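Side-chain contacts in cysteine desulfurase (PDB 6A6E), which catalyses, with pyridoxal-5'-phosphate as cofactor, the removal of sulfur from L-cysteine, probably to supply sulfur for the building of iron-sulfur clusters: residues A[383-386]-A[391-394]; A[185-190]-A[396-401]; A[62-67]-A[77-82]; A[265-268]-A[274-277]; A[22-27]-A[32-37]. All blocks are in the same frame, centred on the assembly; numbering follows the deposited sequence.

From the N terminus, contact 5 closes first. It folds the 3-10 turn 23-26 onto strand 32-36. Contact 3 folds the loop after helix 47-59 back onto helix 70-90. Contact 2 opens at 185-190 and closes only at 396-401, so it joins the loop after strand 179-183 to strand 396-400 of the other sheet. Contacts 4 and 1 both nest inside that long loop, and none of the five cross. Contact 4 is a hairpin; contact 1 packs the loop before strand 396-400 on helix 378-387. Contacts 2 and 5 reach the same sheet and touch through Leu37 and Ser400. Contacts 3, 4 and 5 all meet the second subunit.

Contact 1: residues A[383-386]-A[391-394]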
# COMPACT_ATOMS: atom_id res chain seq x y z
N VAL A 383 -1.90 9.96 30.98
CA VAL A 383 -0.98 10.99 31.41
C VAL A 383 -1.64 12.36 31.47
O VAL A 383 -1.45 13.09 32.42
CB VAL A 383 0.29 11.03 30.49
CG1 VAL A 383 1.24 12.17 30.84
CG2 VAL A 383 0.99 9.67 30.52
N LEU A 384 -2.41 12.75 30.46
CA LEU A 384 -3.02 14.10 30.48
C LEU A 384 -4.11 14.26 31.59
O LEU A 384 -4.35 15.37 32.10
CB LEU A 384 -3.64 14.45 29.13
CG LEU A 384 -2.70 14.43 27.91
CD1 LEU A 384 -3.50 14.74 26.65
CD2 LEU A 384 -1.61 15.44 28.08
N ALA A 385 -4.76 13.16 31.92
CA ALA A 385 -5.79 13.14 32.91
C ALA A 385 -5.23 13.61 34.26
O ALA A 385 -5.83 14.44 34.90
CB ALA A 385 -6.37 11.75 33.02
N LYS A 386 -4.03 13.15 34.62
CA LYS A 386 -3.41 13.57 35.88
C LYS A 386 -3.20 15.06 35.99
O LYS A 386 -3.38 15.61 37.05
CB LYS A 386 -2.10 12.85 36.14
CG LYS A 386 -2.22 11.35 36.33
CD LYS A 386 -0.84 10.81 36.69
CE LYS A 386 -0.56 9.46 36.06
NZ LYS A 386 -1.48 8.41 36.57
N ASP A 391 -13.12 18.17 34.62
CA ASP A 391 -13.57 16.81 34.62
C ASP A 391 -13.10 16.23 33.27
O ASP A 391 -13.77 16.41 32.25
CB ASP A 391 -15.09 16.82 34.77
CG ASP A 391 -15.66 15.46 35.03
OD1 ASP A 391 -14.90 14.55 35.42
OD2 ASP A 391 -16.89 15.30 34.86
N PHE A 392 -11.96 15.56 33.27
CA PHE A 392 -11.27 15.18 32.04
C PHE A 392 -11.98 14.00 31.37
O PHE A 392 -12.08 12.92 31.93
CB PHE A 392 -9.79 14.83 32.31
CG PHE A 392 -8.97 14.54 31.05
CD1 PHE A 392 -8.57 15.56 30.22
CD2 PHE A 392 -8.57 13.23 30.74
CE1 PHE A 392 -7.82 15.29 29.07
CE2 PHE A 392 -7.81 12.95 29.61
CZ PHE A 392 -7.45 13.99 28.77
N PRO A 393 -12.43 14.21 30.13
CA PRO A 393 -13.23 13.23 29.43
C PRO A 393 -12.45 12.10 28.80
O PRO A 393 -13.02 11.35 28.07
CB PRO A 393 -13.91 14.07 28.35
CG PRO A 393 -12.98 15.19 28.11
CD PRO A 393 -12.36 15.49 29.41
N ASN A 394 -11.16 11.99 29.07
CA ASN A 394 -10.32 10.88 28.52
C ASN A 394 -10.15 10.89 27.01
O ASN A 394 -9.91 9.86 26.39
CB ASN A 394 -10.82 9.53 29.01
CG ASN A 394 -10.62 9.38 30.51
OD1 ASN A 394 -9.62 9.84 31.09
ND2 ASN A 394 -11.60 8.76 31.15
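In the connection from helix 378-387 to strand 396-400, Phe392 of the loop folds back onto Leu384 and Ala385 of the helix. One face of its ring looks at the helix. Ala385 N stands 3.8 Å above the plane of the Phe392 ring, toward its rim, and Leu384 C lies over the same face. Ala385 CA makes an off-centre CH-pi contact, 4.0 Å from the Phe392 ring centroid and 30° off its normal. The methyl of Ala385 packs against one corner of the ring, with Ala385 CB 3.5 Å from Phe392 CD2. At the tip of the ring, Leu384 CB meets Phe392 CZ at 3.9 Å. The ring reaches the helix because Phe392 CG stands opposite its backbone N (chi1 -175°). No hydrogen bond joins the two segments, so the hold is apolar. Asn394 turns its amide back, and its OD1 ends 4.2 Å from Ala385 CB. Elsewhere Phe392 also touches Asn349 of strand 345-350, and Leu384 touches Tyr335. The aromatic side chain therefore sits between the helix and the sheet. It packs the loop that joins helix 378-387 to strand 396-400 in the C-terminal part of the class-V aminotransferase fold.

Contact 2: residues A[185-190]-A[396-401]; sequences QSNVTG and TVRASV. With CIT (citric acid), chain G.
The guanidinium of Arg398 meets Asn187 and a bound citrate along its edge. Carboxylate carbon C1 of the citrate lies in the guanidinium plane, and the carboxylate is held by two bonds. Arg398 NH1 donates to citrate O1 at 2.8 Å, and Arg398 NH2 donates to citrate O2 at 2.7 Å. Both are nearly straight. This is the active site of a fold-type-I PLP enzyme, and Asn187 lines the cofactor pocket. The citrate, probably from the crystallisation liquor, may mimic the cysteine carboxylate that the corresponding arginine of related desulfurases binds. Arg398 NH1 also donates to Asn187 O at 2.8 Å, with the acceptor tilted 16° from the guanidinium plane. A bend in the arginine chain (chi3 61°) turns its end this way. Asn187 ND2 donates to His375 O. Asp38 OD1 forms a weak, long ion pair with Arg398 NH2. A leucine in place of Arg398 would probably leave Asn187 O without this donor and a bound carboxylate without its charged mate. Ser186 OG shapes the Asn187 loop, accepting from Val188 N at 3.0 Å as an ST turn and from Thr189 N at 2.9 Å as an ST motif.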
# COMPACT_ATOMS: atom_id res chain seq x y z
N GLN A 185 7.48 14.50 16.10
CA GLN A 185 6.53 15.49 16.61
C GLN A 185 5.22 14.81 16.95
O GLN A 185 4.69 14.05 16.11
CB GLN A 185 6.24 16.55 15.54
CG GLN A 185 5.16 17.57 15.93
CD GLN A 185 4.82 18.53 14.82
OE1 GLN A 185 5.19 18.30 13.68
NE2 GLN A 185 4.15 19.61 15.13
N SER A 186 4.68 15.08 18.15
CA SER A 186 3.46 14.46 18.63
C SER A 186 2.27 14.98 17.86
O SER A 186 2.16 16.18 17.60
CB SER A 186 3.26 14.66 20.14
OG SER A 186 1.94 14.29 20.58
N ASN A 187 1.41 14.03 17.50
CA ASN A 187 0.13 14.30 16.85
C ASN A 187 -0.94 14.78 17.85
O ASN A 187 -2.04 15.07 17.42
CB ASN A 187 -0.40 13.04 16.13
CG ASN A 187 -0.85 11.96 17.08
OD1 ASN A 187 -0.14 11.62 18.00
ND2 ASN A 187 -2.05 11.39 16.85
N VAL A 188 -0.61 14.84 19.15
CA VAL A 188 -1.51 15.33 20.22
C VAL A 188 -0.99 16.58 20.96
O VAL A 188 -1.69 17.59 21.05
CB VAL A 188 -1.75 14.23 21.26
CG1 VAL A 188 -2.62 14.75 22.40
CG2 VAL A 188 -2.47 13.04 20.61
N THR A 189 0.26 16.54 21.40
CA THR A 189 0.84 17.71 22.06
C THR A 189 1.36 18.75 21.13
O THR A 189 1.53 19.90 21.54
CB THR A 189 1.95 17.34 23.02
OG1 THR A 189 3.13 16.94 22.28
CG2 THR A 189 1.51 16.26 23.94
N GLY A 190 1.64 18.39 19.87
CA GLY A 190 2.23 19.34 18.89
C GLY A 190 3.74 19.53 19.11
O GLY A 190 4.39 20.30 18.42
N THR A 396 -9.77 14.37 23.74
CA THR A 396 -9.64 15.81 23.49
C THR A 396 -10.17 16.15 22.13
O THR A 396 -10.44 15.27 21.33
CB THR A 396 -8.17 16.35 23.57
OG1 THR A 396 -7.54 16.19 22.29
CG2 THR A 396 -7.35 15.66 24.66
N VAL A 397 -10.29 17.44 21.89
CA VAL A 397 -10.59 17.99 20.62
C VAL A 397 -9.21 18.39 20.05
O VAL A 397 -8.30 18.76 20.81
CB VAL A 397 -11.50 19.24 20.74
CG1 VAL A 397 -11.83 19.81 19.37
CG2 VAL A 397 -12.80 18.91 21.45
N ARG A 398 -9.08 18.38 18.73
CA ARG A 398 -7.81 18.77 18.08
C ARG A 398 -8.05 19.52 16.78
O ARG A 398 -8.83 19.10 15.94
CB ARG A 398 -6.88 17.57 17.91
CG ARG A 398 -5.48 17.97 17.41
CD ARG A 398 -4.70 16.77 16.84
NE ARG A 398 -5.39 16.19 15.70
CZ ARG A 398 -5.14 14.99 15.20
NH1 ARG A 398 -4.19 14.26 15.75
NH2 ARG A 398 -5.83 14.55 14.13
N ALA A 399 -7.44 20.71 16.72
CA ALA A 399 -7.38 21.55 15.54
C ALA A 399 -5.92 21.61 15.05
O ALA A 399 -5.01 21.86 15.81
CB ALA A 399 -7.91 22.95 15.81
N SER A 400 -5.75 21.37 13.76
CA SER A 400 -4.42 21.27 13.16
C SER A 400 -4.37 22.05 11.85
O SER A 400 -5.32 21.97 11.05
CB SER A 400 -4.07 19.79 13.01
OG SER A 400 -5.05 19.07 12.25
N VAL A 401 -3.26 22.77 11.62
CA VAL A 401 -3.14 23.68 10.49
C VAL A 401 -2.12 23.17 9.47
O VAL A 401 -1.19 22.42 9.83
CB VAL A 401 -2.72 25.13 10.91
CG1 VAL A 401 -3.81 25.78 11.70
CG2 VAL A 401 -1.46 25.14 11.79
C1 CIT G . -4.29 11.33 14.21
O1 CIT G . -3.25 11.86 14.65
O2 CIT G . -5.18 11.96 13.56
C2 CIT G . -4.33 9.83 14.42
C3 CIT G . -4.67 9.26 13.05
O7 CIT G . -4.10 10.09 12.04
C4 CIT G . -4.02 7.92 12.76
C5 CIT G . -3.34 7.91 11.42
O3 CIT G . -2.67 6.88 11.26
O4 CIT G . -3.43 8.79 10.50
C6 CIT G . -6.18 9.14 13.00
O5 CIT G . -6.76 9.24 14.12
O6 CIT G . -6.77 8.93 11.89

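Contact 3: residues A[62-67]-A[77-82]; sequences SNIHRA and VAYEQA
Ile64, whose side chain lies on the Tyr79 ring, donates its backbone N to Asn63 OD1 at 2.8 Å. The bond lies in the amide carbonyl plane, on a lone pair. The same Asn63 oxygen accepts a second bond from a glycerol. The contact belongs to the loop between helices 47-59 and 70-90 of this fold-type-I PLP enzyme, folded back on the second helix. Ile64 CD1 sits over one face of the Tyr79 ring in a CH-pi contact, 3.6 Å from the centroid and 22° off the normal. Its closest ring atom is Tyr79 CD2, 3.3 Å from Ile64 CD1. The extended end of the isoleucine (chi2 167°) carries this methyl outward, and the two side chains cross at about a right angle. The far end of the ring is fixed by a hydrogen bond from Tyr79 OH to Glu284. An alanine at Tyr79 would probably uncover Ile64 CD1 and leave Glu284 without this hydroxyl partner. Ile64 CG1 lies over the rim of one face of His65, 3.8 Å above its plane. His65 ND1 bonds a citrate, and its ring meets that of Tyr281. The loop borders the second subunit, whose Arg371 donates to Asn63 O and Arg66 O; Asn63 packs on His235 of the second subunit, a residue of the cofactor pocket. Glu80 has its main partner in Arg83, a salt bridge through OE1. Toward the loop its carboxylate, turned 46° from the imidazole plane, makes no hydrogen bond; Glu80 OE2 lies 3.4 Å from His65 CE1.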
# COMPACT_ATOMS: atom_id res chain seq x y z
N SER A 62 2.43 1.02 -16.84
CA SER A 62 2.56 -0.41 -16.95
C SER A 62 3.34 -0.85 -15.74
O SER A 62 3.79 -0.04 -14.99
CB SER A 62 3.41 -0.83 -18.15
OG SER A 62 2.67 -0.83 -19.32
N ASN A 63 3.53 -2.15 -15.56
CA ASN A 63 4.31 -2.62 -14.42
C ASN A 63 5.77 -2.35 -14.73
O ASN A 63 6.18 -2.24 -15.89
CB ASN A 63 4.05 -4.09 -14.10
CG ASN A 63 4.23 -4.37 -12.59
OD1 ASN A 63 5.01 -3.64 -11.89
ND2 ASN A 63 3.52 -5.38 -12.07
N ILE A 64 6.57 -2.25 -13.69
CA ILE A 64 7.88 -1.69 -13.83
C ILE A 64 9.01 -2.70 -13.58
O ILE A 64 8.77 -3.76 -13.03
CB ILE A 64 8.04 -0.55 -12.83
CG1 ILE A 64 7.72 -0.96 -11.39
CG2 ILE A 64 7.15 0.59 -13.22
CD1 ILE A 64 8.21 0.13 -10.42
N HIS A 65 10.22 -2.31 -13.88
CA HIS A 65 11.44 -3.16 -13.84
C HIS A 65 11.39 -4.18 -15.02
O HIS A 65 10.32 -4.45 -15.55
CB HIS A 65 11.70 -3.86 -12.47
CG HIS A 65 11.59 -2.95 -11.29
ND1 HIS A 65 12.35 -1.81 -11.17
CD2 HIS A 65 10.79 -2.98 -10.19
CE1 HIS A 65 12.02 -1.16 -10.07
NE2 HIS A 65 11.10 -1.87 -9.44
N ARG A 66 12.54 -4.71 -15.43
CA ARG A 66 12.61 -5.68 -16.57
C ARG A 66 11.85 -5.11 -17.74
O ARG A 66 10.97 -5.76 -18.32
CB ARG A 66 12.00 -7.08 -16.20
CG ARG A 66 12.84 -7.96 -15.27
CD ARG A 66 12.06 -9.20 -14.73
NE ARG A 66 11.19 -8.90 -13.57
CZ ARG A 66 11.63 -8.46 -12.38
NH1 ARG A 66 12.93 -8.29 -12.17
NH2 ARG A 66 10.80 -8.19 -11.38
N ALA A 67 12.11 -3.84 -18.02
CA ALA A 67 11.22 -3.08 -18.89
C ALA A 67 11.75 -3.24 -20.31
O ALA A 67 12.87 -2.85 -20.57
CB ALA A 67 11.25 -1.62 -18.52
N VAL A 77 11.13 4.46 -15.45
CA VAL A 77 11.86 5.74 -15.33
C VAL A 77 11.14 6.71 -14.38
O VAL A 77 11.74 7.29 -13.48
CB VAL A 77 12.08 6.35 -16.74
CG1 VAL A 77 12.54 7.77 -16.71
CG2 VAL A 77 13.07 5.50 -17.55
N ALA A 78 9.83 6.82 -14.51
CA ALA A 78 9.09 7.77 -13.67
C ALA A 78 9.18 7.35 -12.22
O ALA A 78 9.35 8.21 -11.34
CB ALA A 78 7.64 7.92 -14.14
N TYR A 79 9.05 6.05 -11.94
CA TYR A 79 9.14 5.53 -10.57
C TYR A 79 10.51 5.79 -9.94
O TYR A 79 10.62 6.25 -8.80
CB TYR A 79 8.81 4.04 -10.54
CG TYR A 79 8.74 3.38 -9.20
CD1 TYR A 79 7.61 3.49 -8.37
CD2 TYR A 79 9.79 2.54 -8.76
CE1 TYR A 79 7.56 2.81 -7.13
CE2 TYR A 79 9.74 1.86 -7.55
CZ TYR A 79 8.63 2.03 -6.72
OH TYR A 79 8.66 1.33 -5.54
N GLU A 80 11.58 5.43 -10.63
CA GLU A 80 12.92 5.73 -10.08
C GLU A 80 13.19 7.25 -9.97
O GLU A 80 13.85 7.65 -9.06
CB GLU A 80 14.00 5.12 -10.95
CG GLU A 80 14.12 3.57 -10.98
CD GLU A 80 13.16 2.63 -10.15
OE1 GLU A 80 13.37 2.30 -8.87
OE2 GLU A 80 12.27 2.08 -10.93
N GLN A 81 12.67 8.08 -10.88
CA GLN A 81 12.74 9.54 -10.74
C GLN A 81 12.04 9.97 -9.44
O GLN A 81 12.56 10.83 -8.73
CB GLN A 81 12.17 10.29 -11.93
CG GLN A 81 13.11 10.16 -13.17
CD GLN A 81 12.53 10.79 -14.44
OE1 GLN A 81 11.32 10.92 -14.60
NE2 GLN A 81 13.41 11.18 -15.35
N ALA A 82 10.90 9.35 -9.11
CA ALA A 82 10.22 9.69 -7.87
C ALA A 82 11.08 9.36 -6.64
O ALA A 82 11.12 10.16 -5.70
CB ALA A 82 8.87 9.03 -7.79

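Contact 4: residues A[265-268]-A[274-277]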
# COMPACT_ATOMS: atom_id res chain seq x y z
N MET A 265 12.43 -8.31 -5.19
CA MET A 265 13.38 -8.22 -4.11
C MET A 265 14.39 -9.37 -4.07
O MET A 265 15.33 -9.34 -3.26
CB MET A 265 12.68 -8.06 -2.76
CG MET A 265 11.71 -9.15 -2.35
SD MET A 265 12.38 -10.69 -1.68
CE MET A 265 13.09 -10.00 -0.18
N ILE A 266 14.16 -10.40 -4.88
CA ILE A 266 15.04 -11.55 -4.96
C ILE A 266 16.12 -11.30 -6.02
O ILE A 266 16.04 -10.34 -6.88
CB ILE A 266 14.27 -12.91 -5.20
CG1 ILE A 266 13.30 -12.85 -6.36
CG2 ILE A 266 13.48 -13.28 -3.96
CD1 ILE A 266 13.97 -12.78 -7.74
N ASP A 267 17.14 -12.13 -5.95
CA ASP A 267 18.18 -12.23 -7.02
C ASP A 267 17.98 -13.63 -7.61
O ASP A 267 17.49 -13.74 -8.72
CB ASP A 267 19.58 -12.01 -6.43
CG ASP A 267 20.74 -12.31 -7.44
OD1 ASP A 267 20.45 -12.54 -8.62
OD2 ASP A 267 21.91 -12.35 -7.00
N LYS A 268 18.26 -14.69 -6.81
CA LYS A 268 18.03 -16.07 -7.28
C LYS A 268 17.10 -16.83 -6.38
O LYS A 268 17.26 -16.87 -5.17
CB LYS A 268 19.34 -16.93 -7.34
CG LYS A 268 20.31 -16.50 -8.41
CD LYS A 268 19.66 -16.40 -9.80
CE LYS A 268 20.64 -16.04 -10.90
NZ LYS A 268 21.53 -14.90 -10.56
N VAL A 274 16.77 -18.88 -1.30
CA VAL A 274 16.71 -17.59 -2.01
C VAL A 274 17.83 -16.64 -1.66
O VAL A 274 18.32 -16.66 -0.59
CB VAL A 274 15.36 -16.87 -1.73
CG1 VAL A 274 14.25 -17.82 -2.02
CG2 VAL A 274 15.22 -16.46 -0.28
N THR A 275 18.25 -15.82 -2.59
CA THR A 275 19.12 -14.71 -2.28
C THR A 275 18.39 -13.43 -2.78
O THR A 275 17.38 -13.50 -3.51
CB THR A 275 20.44 -14.86 -3.03
OG1 THR A 275 20.15 -14.92 -4.41
CG2 THR A 275 21.16 -16.17 -2.56
N PHE A 276 18.91 -12.28 -2.35
CA PHE A 276 18.19 -11.01 -2.46
C PHE A 276 18.86 -10.06 -3.40
O PHE A 276 20.03 -10.15 -3.65
CB PHE A 276 18.08 -10.39 -1.09
CG PHE A 276 17.40 -11.26 -0.07
CD1 PHE A 276 16.17 -11.88 -0.35
CD2 PHE A 276 17.98 -11.44 1.20
CE1 PHE A 276 15.60 -12.70 0.58
CE2 PHE A 276 17.38 -12.25 2.13
CZ PHE A 276 16.18 -12.84 1.84
N ASN A 277 18.08 -9.18 -3.98
CA ASN A 277 18.55 -8.13 -4.86
C ASN A 277 19.36 -7.07 -4.06
O ASN A 277 19.41 -7.12 -2.84
CB ASN A 277 17.30 -7.51 -5.51
CG ASN A 277 17.55 -6.93 -6.85
OD1 ASN A 277 18.70 -6.61 -7.20
ND2 ASN A 277 16.43 -6.69 -7.60
O HOH W 1 22.14 -11.96 -3.97
O HOH W 2 22.28 -14.97 -5.87
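Two backbone bonds join the segments: Asp267 N to Thr275 O at 2.8 Å and Asn277 N to Met265 O at 2.8 Å. Thr275 and Lys268 hold each other twice. Thr275 N donates to Lys268 O at 3.0 Å, and Lys268 N donates to the hydroxyl Thr275 OG1 at 3.1 Å. The hydroxyl stands between its own N and carbonyl carbon (chi1 58°), which puts it beside Lys268 N. Two waters extend the network from Asp267 OD2. One also donates to Phe276 O, the other meets Thr275 OG1. Asp267 OD1 forms a salt bridge with Lys268 NZ at 3.2 Å. Ile266 and Phe276 make an antiparallel non-hydrogen-bonded pair whose side chains diverge. Met265 and Phe276 run side by side. Met265 SD lies 5.3 Å from the Phe276 ring centroid, an oblique Met-aromatic contact, and Met265 CE packs on Phe276 CD1 at 3.6 Å. Asn277 ND2 bonds Glu264 O and a citrate. The chain turns a corner at Asp267; beyond it strand 268-269 runs antiparallel to strand 274-276 as a hairpin. In the second subunit, Gln378 NE2 of helix 378-387 bonds Asp267 O, Gln378 packs on Ile266 and Lys268, and Arg142 of helix 138-147 on Val274 and Phe276.

Contact 5: residues A[22-27]-A[32-37]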
# COMPACT_ATOMS: atom_id res chain seq x y z
N PHE A 22 -6.63 23.88 -4.26
CA PHE A 22 -7.37 22.89 -3.43
C PHE A 22 -8.87 22.97 -3.56
O PHE A 22 -9.51 23.69 -2.82
CB PHE A 22 -6.94 23.03 -2.00
CG PHE A 22 -5.50 22.78 -1.82
CD1 PHE A 22 -4.60 23.83 -2.00
CD2 PHE A 22 -5.00 21.49 -1.63
CE1 PHE A 22 -3.23 23.63 -1.92
CE2 PHE A 22 -3.61 21.29 -1.51
CZ PHE A 22 -2.72 22.36 -1.68
N PRO A 23 -9.42 22.23 -4.50
CA PRO A 23 -10.81 22.40 -4.79
C PRO A 23 -11.73 22.13 -3.61
O PRO A 23 -12.81 22.69 -3.58
CB PRO A 23 -11.08 21.40 -5.90
CG PRO A 23 -9.75 21.17 -6.54
CD PRO A 23 -8.79 21.24 -5.40
N ALA A 24 -11.34 21.29 -2.64
CA ALA A 24 -12.22 21.03 -1.53
C ALA A 24 -12.59 22.32 -0.78
O ALA A 24 -13.61 22.38 -0.15
CB ALA A 24 -11.61 20.04 -0.55
N LEU A 25 -11.72 23.33 -0.84
CA LEU A 25 -11.96 24.56 -0.14
C LEU A 25 -13.26 25.30 -0.62
O LEU A 25 -13.82 26.07 0.14
CB LEU A 25 -10.73 25.48 -0.20
CG LEU A 25 -9.49 24.93 0.46
CD1 LEU A 25 -8.32 25.90 0.31
CD2 LEU A 25 -9.83 24.60 1.89
N LYS A 26 -13.74 24.97 -1.81
CA LYS A 26 -15.02 25.50 -2.34
C LYS A 26 -16.24 24.79 -1.82
O LYS A 26 -17.35 25.14 -2.22
CB LYS A 26 -15.11 25.34 -3.85
CG LYS A 26 -13.94 25.79 -4.67
CD LYS A 26 -13.62 27.24 -4.46
CE LYS A 26 -13.05 27.81 -5.75
NZ LYS A 26 -12.67 29.24 -5.55
N ARG A 27 -16.07 23.75 -1.02
CA ARG A 27 -17.18 23.01 -0.48
C ARG A 27 -17.85 23.94 0.58
O ARG A 27 -17.15 24.65 1.31
CB ARG A 27 -16.74 21.70 0.20
CG ARG A 27 -16.45 20.44 -0.67
CD ARG A 27 -17.67 19.82 -1.31
NE ARG A 27 -18.69 19.40 -0.32
CZ ARG A 27 -18.68 18.25 0.36
NH1 ARG A 27 -17.73 17.34 0.18
NH2 ARG A 27 -19.65 17.98 1.19
N LYS A 32 -21.84 27.47 5.01
CA LYS A 32 -20.54 28.07 5.38
C LYS A 32 -19.36 27.34 4.69
O LYS A 32 -19.36 26.10 4.54
CB LYS A 32 -20.36 28.02 6.88
CG LYS A 32 -21.48 28.73 7.61
CD LYS A 32 -21.14 28.90 9.04
CE LYS A 32 -22.23 29.71 9.75
NZ LYS A 32 -21.59 30.25 10.98
N ARG A 33 -18.36 28.11 4.28
CA ARG A 33 -17.23 27.52 3.61
C ARG A 33 -16.51 26.55 4.56
O ARG A 33 -16.51 26.71 5.81
CB ARG A 33 -16.25 28.58 3.08
CG ARG A 33 -15.44 29.25 4.18
CD ARG A 33 -14.53 30.37 3.68
NE ARG A 33 -13.79 30.95 4.80
CZ ARG A 33 -12.65 30.49 5.29
NH1 ARG A 33 -12.04 29.43 4.71
NH2 ARG A 33 -12.09 31.08 6.35
N LEU A 34 -15.91 25.55 3.93
CA LEU A 34 -15.14 24.53 4.62
C LEU A 34 -13.95 25.18 5.25
O LEU A 34 -13.14 25.83 4.60
CB LEU A 34 -14.71 23.40 3.65
CG LEU A 34 -13.66 22.43 4.25
CD1 LEU A 34 -14.27 21.66 5.44
CD2 LEU A 34 -13.14 21.49 3.17
N VAL A 35 -13.83 25.02 6.55
CA VAL A 35 -12.66 25.43 7.26
C VAL A 35 -11.95 24.13 7.74
O VAL A 35 -12.29 23.58 8.79
CB VAL A 35 -13.01 26.37 8.44
CG1 VAL A 35 -11.78 26.62 9.28
CG2 VAL A 35 -13.51 27.72 7.89
N TYR A 36 -10.93 23.69 7.02
CA TYR A 36 -10.36 22.33 7.24
C TYR A 36 -9.22 22.39 8.22
O TYR A 36 -8.12 22.84 7.87
CB TYR A 36 -9.93 21.67 5.93
CG TYR A 36 -9.53 20.23 6.10
CD1 TYR A 36 -10.47 19.22 6.14
CD2 TYR A 36 -8.21 19.87 6.29
CE1 TYR A 36 -10.12 17.90 6.35
CE2 TYR A 36 -7.84 18.52 6.40
CZ TYR A 36 -8.79 17.55 6.46
OH TYR A 36 -8.44 16.23 6.59
N LEU A 37 -9.51 21.96 9.44
CA LEU A 37 -8.51 21.94 10.53
C LEU A 37 -8.27 20.52 11.11
O LEU A 37 -8.00 20.36 12.34
CB LEU A 37 -8.89 22.92 11.66
CG LEU A 37 -9.00 24.40 11.23
CD1 LEU A 37 -9.51 25.22 12.38
CD2 LEU A 37 -7.67 24.97 10.79
O HOH W 3 -12.77 27.38 2.41
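Leu34 is the centre of this contact, and its backbone and side chain both meet segment 22-27. Leu34 N donates to Arg27 O at 3.0 Å. The side chain reaches back to Ala24, earlier in the 3-10 segment. With CG opposite its backbone N (chi1 169°), Leu34 rests CD2 against the backbone there, 3.5 Å from Ala24 O, a van der Waals contact. Leu34 CD2 also lies 4.3 Å from Ala24 CB. A water bridges the two segments nearby. It donates to Leu25 O at 2.8 Å and to Leu34 O at 2.7 Å, and it accepts from Arg33 NH1 at 3.2 Å. Three groups therefore grip this water, and it lies at the edge of the Arg33 guanidinium, in its plane. Val35 CG2 sits over one face of that guanidinium. The guanidinium is held by salt bridges from Arg33 NH1 to Asp409 and from NH2 to Glu408, both at the start of helix 407-423. In the next shell, bonds from Leu25 N to Phe22 O and Lys26 N to Pro23 O shape the turn carrying Ala24 and Leu25. Ala24 O also takes the Arg27 N bond. The Arg27 side chain leads away to the second subunit, where it forms a salt bridge with Glu74 and a hydrogen bond with Tyr59 O. Leu34 packs on Leu71 of that subunit as well. The contact brackets the hairpin of strands 28-29 and 32-36 and lays the 3-10 turn 23-26 beside it; strand 32-36 pairs in parallel with strand 368-373, beside helix 407-423.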